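Local coordinates for SnoaL-like domain-containing protein (Kribbella flavida, PDB 5EVH) that is of unknown function but carries a SnoaL-like domain of the NTF2 clan, a fold that often encloses a small-molecule pocket in its relatives, at residues Y80-E83 with H89-A92; L9-A14 with L96-G101; R17-R22 with A52-F57. One frame throughout, in Å; residues are numbered along the deposited sequence.

Interaction 1: Y80-E83 with H89-A92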
# COMPACT_ATOMS: atom_id res chain seq x y z
N TYR A 80 4.02 0.05 -6.51
CA TYR A 80 4.12 -0.25 -7.93
C TYR A 80 2.73 -0.54 -8.46
O TYR A 80 1.84 -0.99 -7.75
CB TYR A 80 5.10 -1.42 -8.23
CG TYR A 80 4.84 -2.68 -7.44
CD1 TYR A 80 5.47 -2.90 -6.22
CD2 TYR A 80 3.96 -3.64 -7.92
CE1 TYR A 80 5.24 -4.08 -5.51
CE2 TYR A 80 3.72 -4.82 -7.23
CZ TYR A 80 4.36 -5.02 -6.01
OH TYR A 80 4.11 -6.18 -5.30
N ASP A 81 2.53 -0.24 -9.73
CA ASP A 81 1.30 -0.63 -10.38
C ASP A 81 1.52 -2.03 -10.94
O ASP A 81 2.66 -2.39 -11.27
CB ASP A 81 0.98 0.32 -11.53
CG ASP A 81 -0.43 0.01 -12.17
OD1 ASP A 81 -1.36 -0.33 -11.38
OD2 ASP A 81 -0.56 0.04 -13.41
N THR A 82 0.46 -2.80 -11.07
CA THR A 82 0.55 -4.04 -11.85
C THR A 82 -0.63 -4.09 -12.82
O THR A 82 -1.69 -3.49 -12.56
CB THR A 82 0.53 -5.35 -10.99
OG1 THR A 82 -0.79 -5.64 -10.49
CG2 THR A 82 1.52 -5.30 -9.77
N GLU A 83 -0.44 -4.81 -13.94
CA GLU A 83 -1.52 -5.11 -14.87
C GLU A 83 -1.79 -6.61 -14.77
O GLU A 83 -0.83 -7.38 -14.71
CB GLU A 83 -1.10 -4.77 -16.28
CG GLU A 83 -0.70 -3.25 -16.36
CD GLU A 83 0.12 -2.98 -17.65
OE1 GLU A 83 -0.36 -3.29 -18.79
OE2 GLU A 83 1.27 -2.47 -17.48
N HIS A 89 -5.59 -2.67 -13.54
CA HIS A 89 -4.62 -2.02 -12.65
C HIS A 89 -4.84 -2.51 -11.24
O HIS A 89 -5.93 -2.32 -10.69
CB HIS A 89 -4.76 -0.50 -12.66
CG HIS A 89 -4.32 0.10 -13.96
ND1 HIS A 89 -2.97 0.26 -14.27
CD2 HIS A 89 -5.02 0.46 -15.06
CE1 HIS A 89 -2.88 0.77 -15.49
NE2 HIS A 89 -4.11 0.88 -16.00
N ALA A 90 -3.82 -3.10 -10.65
CA ALA A 90 -3.91 -3.63 -9.29
C ALA A 90 -2.62 -3.18 -8.59
O ALA A 90 -1.62 -3.89 -8.55
CB ALA A 90 -4.04 -5.15 -9.34
N PRO A 91 -2.58 -1.95 -8.10
CA PRO A 91 -1.34 -1.46 -7.47
C PRO A 91 -1.09 -2.11 -6.11
O PRO A 91 -2.03 -2.53 -5.43
CB PRO A 91 -1.59 0.04 -7.33
CG PRO A 91 -3.07 0.09 -7.01
CD PRO A 91 -3.65 -0.94 -8.08
N ALA A 92 0.18 -2.21 -5.72
CA ALA A 92 0.54 -2.81 -4.44
C ALA A 92 1.60 -1.96 -3.76
O ALA A 92 2.36 -1.25 -4.41
CB ALA A 92 1.05 -4.26 -4.58
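The ring of Tyr-80 lies against Ala-92: its CZ is 3.7 Å from the methyl CB of Ala-92, while the carbonyl oxygen of Ala-92 stands over the same ring, nearer its rim. This overlap follows from the antiparallel pairing of the two residues, a hydrogen-bonded pair in which Tyr-80 N donates to Ala-92 O and Ala-92 N returns a bond of 2.9 Å to Tyr-80 O. Both bonds are nearly straight at hydrogen, evidence of regular sheet geometry at this end. The Tyr-80 CG sits between its own backbone N and carbonyl carbon, from where the ring reaches across to its neighbour.

Further along, the pairing turns irregular. Thr-82 O accepts the backbone N of Ala-90 at 2.9 Å, with the donor tilted from the carbonyl plane, and Thr-82 OG1 donates to Ala-90 O at 2.7 Å, also from a tilted position. A side-chain hydroxyl thus takes up a carbonyl just before Pro-91, whose own nitrogen carries no hydrogen.

Asp-81 and His-89 supply the third link. Asp-81 CG is anti to the backbone N (chi1 -175°), which swings the carboxylate round toward the histidine. His-89 ND1 donates to the syn side of Asp-81 OD2 at 2.6 Å; the oxygen lies in the imidazole plane, and the planes of carboxylate and ring differ by only 21°. The bond is short but bent, 148° at hydrogen.

The contact closes the hairpin between strands 75-84 and 92-99. On its other side, strand 75-84 bonds to strand 61-71 through Asp-81 and Ala-65. Tyr-80 OH is hydrogen-bonded to Glu-94, its ring meets His-16 of helix 7-20, and Pro-91 packs on Ile-109 of the second subunit.

Interaction 2: L9-A14 with L96-G101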
# COMPACT_ATOMS: atom_id res chain seq x y z
N LEU A 9 17.05 -0.87 -0.23
CA LEU A 9 16.28 -0.57 -1.45
C LEU A 9 16.86 -1.31 -2.65
O LEU A 9 16.12 -1.75 -3.54
CB LEU A 9 16.29 0.96 -1.74
CG LEU A 9 15.43 1.39 -2.98
CD1 LEU A 9 14.01 0.85 -2.86
CD2 LEU A 9 15.39 2.90 -3.12
N ASP A 10 18.19 -1.35 -2.78
CA ASP A 10 18.80 -2.11 -3.89
C ASP A 10 18.33 -3.56 -3.88
O ASP A 10 17.98 -4.13 -4.93
CB ASP A 10 20.33 -2.08 -3.76
CG ASP A 10 20.93 -0.71 -4.10
OD1 ASP A 10 20.23 0.15 -4.72
OD2 ASP A 10 22.12 -0.53 -3.76
N THR A 11 18.29 -4.18 -2.68
CA THR A 11 17.80 -5.56 -2.59
C THR A 11 16.32 -5.67 -2.97
O THR A 11 15.91 -6.57 -3.73
CB THR A 11 18.03 -6.07 -1.16
OG1 THR A 11 19.45 -6.20 -0.98
CG2 THR A 11 17.36 -7.40 -0.93
N ALA A 12 15.50 -4.76 -2.42
CA ALA A 12 14.08 -4.74 -2.72
C ALA A 12 13.83 -4.64 -4.22
O ALA A 12 12.98 -5.35 -4.76
CB ALA A 12 13.42 -3.55 -1.97
N LEU A 13 14.51 -3.68 -4.90
CA LEU A 13 14.28 -3.51 -6.34
C LEU A 13 14.86 -4.71 -7.15
O LEU A 13 14.31 -5.05 -8.20
CB LEU A 13 14.90 -2.21 -6.84
CG LEU A 13 14.21 -0.94 -6.26
CD1 LEU A 13 15.01 0.32 -6.69
CD2 LEU A 13 12.79 -0.89 -6.80
N ALA A 14 15.98 -5.30 -6.72
CA ALA A 14 16.52 -6.47 -7.44
C ALA A 14 15.56 -7.65 -7.35
O ALA A 14 15.29 -8.33 -8.36
CB ALA A 14 17.90 -6.83 -6.86
N LEU A 96 9.67 -3.60 3.30
CA LEU A 96 10.62 -4.72 3.39
C LEU A 96 11.66 -4.43 4.46
O LEU A 96 12.15 -3.30 4.58
CB LEU A 96 11.38 -4.93 2.06
CG LEU A 96 10.47 -5.22 0.86
CD1 LEU A 96 10.09 -3.89 0.22
CD2 LEU A 96 11.17 -6.15 -0.12
N THR A 97 12.03 -5.46 5.20
CA THR A 97 13.18 -5.40 6.09
C THR A 97 14.24 -6.30 5.51
O THR A 97 13.96 -7.45 5.16
CB THR A 97 12.80 -5.92 7.50
OG1 THR A 97 11.69 -5.13 7.95
CG2 THR A 97 13.94 -5.85 8.46
N VAL A 98 15.49 -5.82 5.48
CA VAL A 98 16.54 -6.53 4.75
C VAL A 98 17.76 -6.61 5.64
O VAL A 98 18.19 -5.57 6.16
CB VAL A 98 16.90 -5.80 3.44
CG1 VAL A 98 18.10 -6.53 2.77
CG2 VAL A 98 15.62 -5.65 2.51
N HIS A 99 18.31 -7.81 5.84
CA HIS A 99 19.52 -8.00 6.63
C HIS A 99 20.48 -8.81 5.80
O HIS A 99 20.12 -9.87 5.28
CB HIS A 99 19.25 -8.68 7.97
CG HIS A 99 18.44 -7.82 8.89
ND1 HIS A 99 18.91 -6.59 9.35
CD2 HIS A 99 17.18 -7.95 9.38
CE1 HIS A 99 17.97 -6.03 10.10
NE2 HIS A 99 16.92 -6.83 10.14
N ASP A 100 21.68 -8.26 5.61
CA ASP A 100 22.75 -8.91 4.87
C ASP A 100 22.26 -9.40 3.51
O ASP A 100 22.49 -10.54 3.12
CB ASP A 100 23.37 -10.05 5.70
N GLY A 101 21.53 -8.54 2.81
CA GLY A 101 21.11 -8.86 1.44
C GLY A 101 19.88 -9.76 1.32
O GLY A 101 19.55 -10.16 0.20
O HOH W 1 20.16 -8.68 -1.81
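Thr-11, Ala-12 and Val-98 bury the most surface here, Thr-11 alone giving up 60 Å². Thr-11 and Val-98 meet tip to tip: the methyl CG2 of Thr-11 is 3.9 Å from Val-98 CG1. Chi1 of -69° sets Thr-11 OG1 beside the backbone N and turns CG2 to the far side, so the methyl faces the strand, where it also comes within 3.7 Å of Gly-101 O. Val-98 answers with the branch that lies anti to its own N.

One helical position on, the methyl CB of Ala-12 sits against the forked end of Leu-96, 3.9 Å from CD2 and 4.0 Å from CD1. The short side chain permits close approach of helix and sheet, and the same methyl also touches Ala-76 and Leu-78 of strand 75-84.

The polar link is indirect. A water lies 2.7 Å from Thr-11 OG1 and donates to Gly-101 O at 2.6 Å, joining helix 7-20 to the turn that follows strand 92-99; OG1 also makes a weak hydrogen bond to Ala-7 O within the helix. An alanine in place of Thr-11 would probably cost this water its hydroxyl partner and open a gap beside Val-98 CG1 where the methyl now packs.

The two segments therefore hold together by van der Waals packing of small aliphatic groups, with one water bridge at the turn, so the fit depends on shape more than on direct polar pairing.

Interaction 3: R17-R22 with A52-F57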
# COMPACT_ATOMS: atom_id res chain seq x y z
N ARG A 17 12.44 -6.78 -9.54
CA ARG A 17 12.70 -6.94 -10.96
C ARG A 17 12.64 -8.40 -11.35
O ARG A 17 12.17 -8.76 -12.45
CB ARG A 17 14.10 -6.34 -11.26
CG ARG A 17 14.42 -6.05 -12.67
CD ARG A 17 15.24 -7.13 -13.35
NE ARG A 17 15.62 -6.61 -14.67
CZ ARG A 17 16.72 -5.89 -14.88
NH1 ARG A 17 17.57 -5.68 -13.83
NH2 ARG A 17 16.97 -5.41 -16.10
N ALA A 18 13.29 -9.26 -10.54
CA ALA A 18 13.36 -10.68 -10.88
C ALA A 18 11.97 -11.31 -10.77
O ALA A 18 11.57 -12.10 -11.65
CB ALA A 18 14.37 -11.40 -9.97
N TRP A 19 11.24 -10.97 -9.70
CA TRP A 19 9.92 -11.53 -9.45
C TRP A 19 8.97 -11.15 -10.58
O TRP A 19 8.35 -12.02 -11.19
CB TRP A 19 9.44 -11.08 -8.06
CG TRP A 19 8.02 -11.37 -7.77
CD1 TRP A 19 7.45 -12.60 -7.53
CD2 TRP A 19 6.96 -10.40 -7.63
NE1 TRP A 19 6.09 -12.45 -7.32
CE2 TRP A 19 5.77 -11.12 -7.39
CE3 TRP A 19 6.90 -9.01 -7.73
CZ2 TRP A 19 4.53 -10.47 -7.19
CZ3 TRP A 19 5.69 -8.37 -7.54
CH2 TRP A 19 4.51 -9.10 -7.27
N THR A 20 8.89 -9.85 -10.92
CA THR A 20 8.02 -9.46 -12.03
C THR A 20 8.53 -10.09 -13.34
O THR A 20 7.71 -10.50 -14.17
CB THR A 20 7.86 -7.91 -12.14
OG1 THR A 20 9.15 -7.32 -12.28
CG2 THR A 20 7.22 -7.33 -10.84
N GLY A 21 9.85 -10.28 -13.52
CA GLY A 21 10.28 -10.94 -14.78
C GLY A 21 10.16 -12.46 -14.75
O GLY A 21 10.64 -13.14 -15.65
N ARG A 22 9.59 -13.04 -13.68
CA ARG A 22 9.34 -14.50 -13.58
C ARG A 22 10.63 -15.30 -13.56
O ARG A 22 10.68 -16.48 -13.96
CB ARG A 22 8.44 -14.99 -14.70
CG ARG A 22 7.14 -14.23 -14.74
CD ARG A 22 6.11 -14.91 -15.58
NE ARG A 22 4.94 -14.03 -15.66
CZ ARG A 22 3.82 -14.41 -16.25
NH1 ARG A 22 3.75 -15.65 -16.77
NH2 ARG A 22 2.77 -13.58 -16.30
N ALA A 52 5.39 -20.34 -2.53
CA ALA A 52 4.09 -20.82 -2.97
C ALA A 52 3.08 -19.68 -3.11
O ALA A 52 2.12 -19.84 -3.85
CB ALA A 52 3.58 -21.91 -1.99
N PHE A 53 3.26 -18.54 -2.42
CA PHE A 53 2.39 -17.37 -2.56
C PHE A 53 2.85 -16.46 -3.71
O PHE A 53 2.04 -16.06 -4.56
CB PHE A 53 2.33 -16.62 -1.22
CG PHE A 53 1.93 -15.18 -1.32
CD1 PHE A 53 0.63 -14.83 -1.55
CD2 PHE A 53 2.86 -14.18 -1.13
CE1 PHE A 53 0.27 -13.46 -1.65
CE2 PHE A 53 2.50 -12.83 -1.21
CZ PHE A 53 1.20 -12.48 -1.46
N MSE A 54 4.15 -16.15 -3.77
CA MSE A 54 4.67 -15.13 -4.71
C MSE A 54 4.62 -15.65 -6.14
O MSE A 54 4.25 -14.92 -7.08
CB MSE A 54 6.13 -14.65 -4.37
CG MSE A 54 7.26 -15.70 -4.40
SE MSE A 54 8.35 -16.05 -6.08
CE MSE A 54 9.76 -14.70 -5.85
N GLU A 55 4.99 -16.91 -6.32
CA GLU A 55 5.11 -17.41 -7.69
C GLU A 55 3.79 -17.32 -8.46
O GLU A 55 3.79 -16.75 -9.56
CB GLU A 55 5.68 -18.84 -7.68
CG GLU A 55 6.14 -19.21 -9.04
CD GLU A 55 7.05 -20.47 -9.10
OE1 GLU A 55 7.77 -20.82 -8.13
OE2 GLU A 55 7.04 -21.08 -10.18
N PRO A 56 2.65 -17.88 -7.98
CA PRO A 56 1.36 -17.69 -8.70
C PRO A 56 1.01 -16.23 -8.91
O PRO A 56 0.42 -15.85 -9.94
CB PRO A 56 0.33 -18.37 -7.77
CG PRO A 56 1.11 -19.15 -6.79
CD PRO A 56 2.48 -18.60 -6.70
N PHE A 57 1.39 -15.38 -7.96
CA PHE A 57 1.12 -13.95 -8.10
C PHE A 57 1.87 -13.42 -9.31
O PHE A 57 1.28 -12.79 -10.21
CB PHE A 57 1.53 -13.26 -6.79
CG PHE A 57 1.00 -11.84 -6.58
CD1 PHE A 57 0.36 -11.14 -7.58
CD2 PHE A 57 1.19 -11.22 -5.33
CE1 PHE A 57 -0.10 -9.82 -7.35
CE2 PHE A 57 0.73 -9.90 -5.08
CZ PHE A 57 0.08 -9.21 -6.09
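Trp-19 NE1 donates to the backbone carbonyl O of Met-54 across 3.1 Å. The N-H points almost straight at its target, 170° at hydrogen, and the oxygen lies near the indole plane. From the carbonyl's side, the nitrogen stands well above the plane. The bond satisfies a buried N-H and favours this rotation of the indole, though Trp-19 and Met-54 were each modelled in two conformers and the details hold for this copy.

On either side of NE1 the indole rim has another neighbour. Met-54, a selenomethionine, runs alongside the indole in the opposite sense; its CE comes 3.5 Å from Trp-19 CD1 and its SE lies at the edge of the five-membered ring, a Met-aromatic contact. Trp-19 CZ2 meets the face of Phe-57, 3.8 Å from Phe-57 CG, toward the rim of that ring; the planes stand 83° apart, a T-shaped pair.

Trp-19 O also takes Ser-58 OG, a second tie between the helices. Helix 7-20 ends in a Schellman motif at Arg-22. Helices packed against one side of a curved sheet are characteristic of the NTF2-like fold; glycerol bound near Phe-57, probably from the crystallisation liquor, only hints at a pocket.

Overall arrangement
From the N terminus, helix 7-20 supplies the first segments of two contacts. Residues 9-14 wait for strand 92-99 and the turn after it, so interaction 2 closes the longest loop. Within that span, interaction 3 ties the end of the same helix to residues 52-57 of helix 47-58, thirty residues beyond 17-22. Interaction 1 then closes the short hairpin between strands 75-84 and 92-99; it follows interaction 3 in series, also inside the span of interaction 2, and none of the three cross. Interactions 1 and 3 touch directly where Tyr-80 OH packs 3.5 Å from Trp-19 CZ3, whereas interactions 1 and 2 meet through the sheet, where strands 75-84 and 92-99 are neighbours.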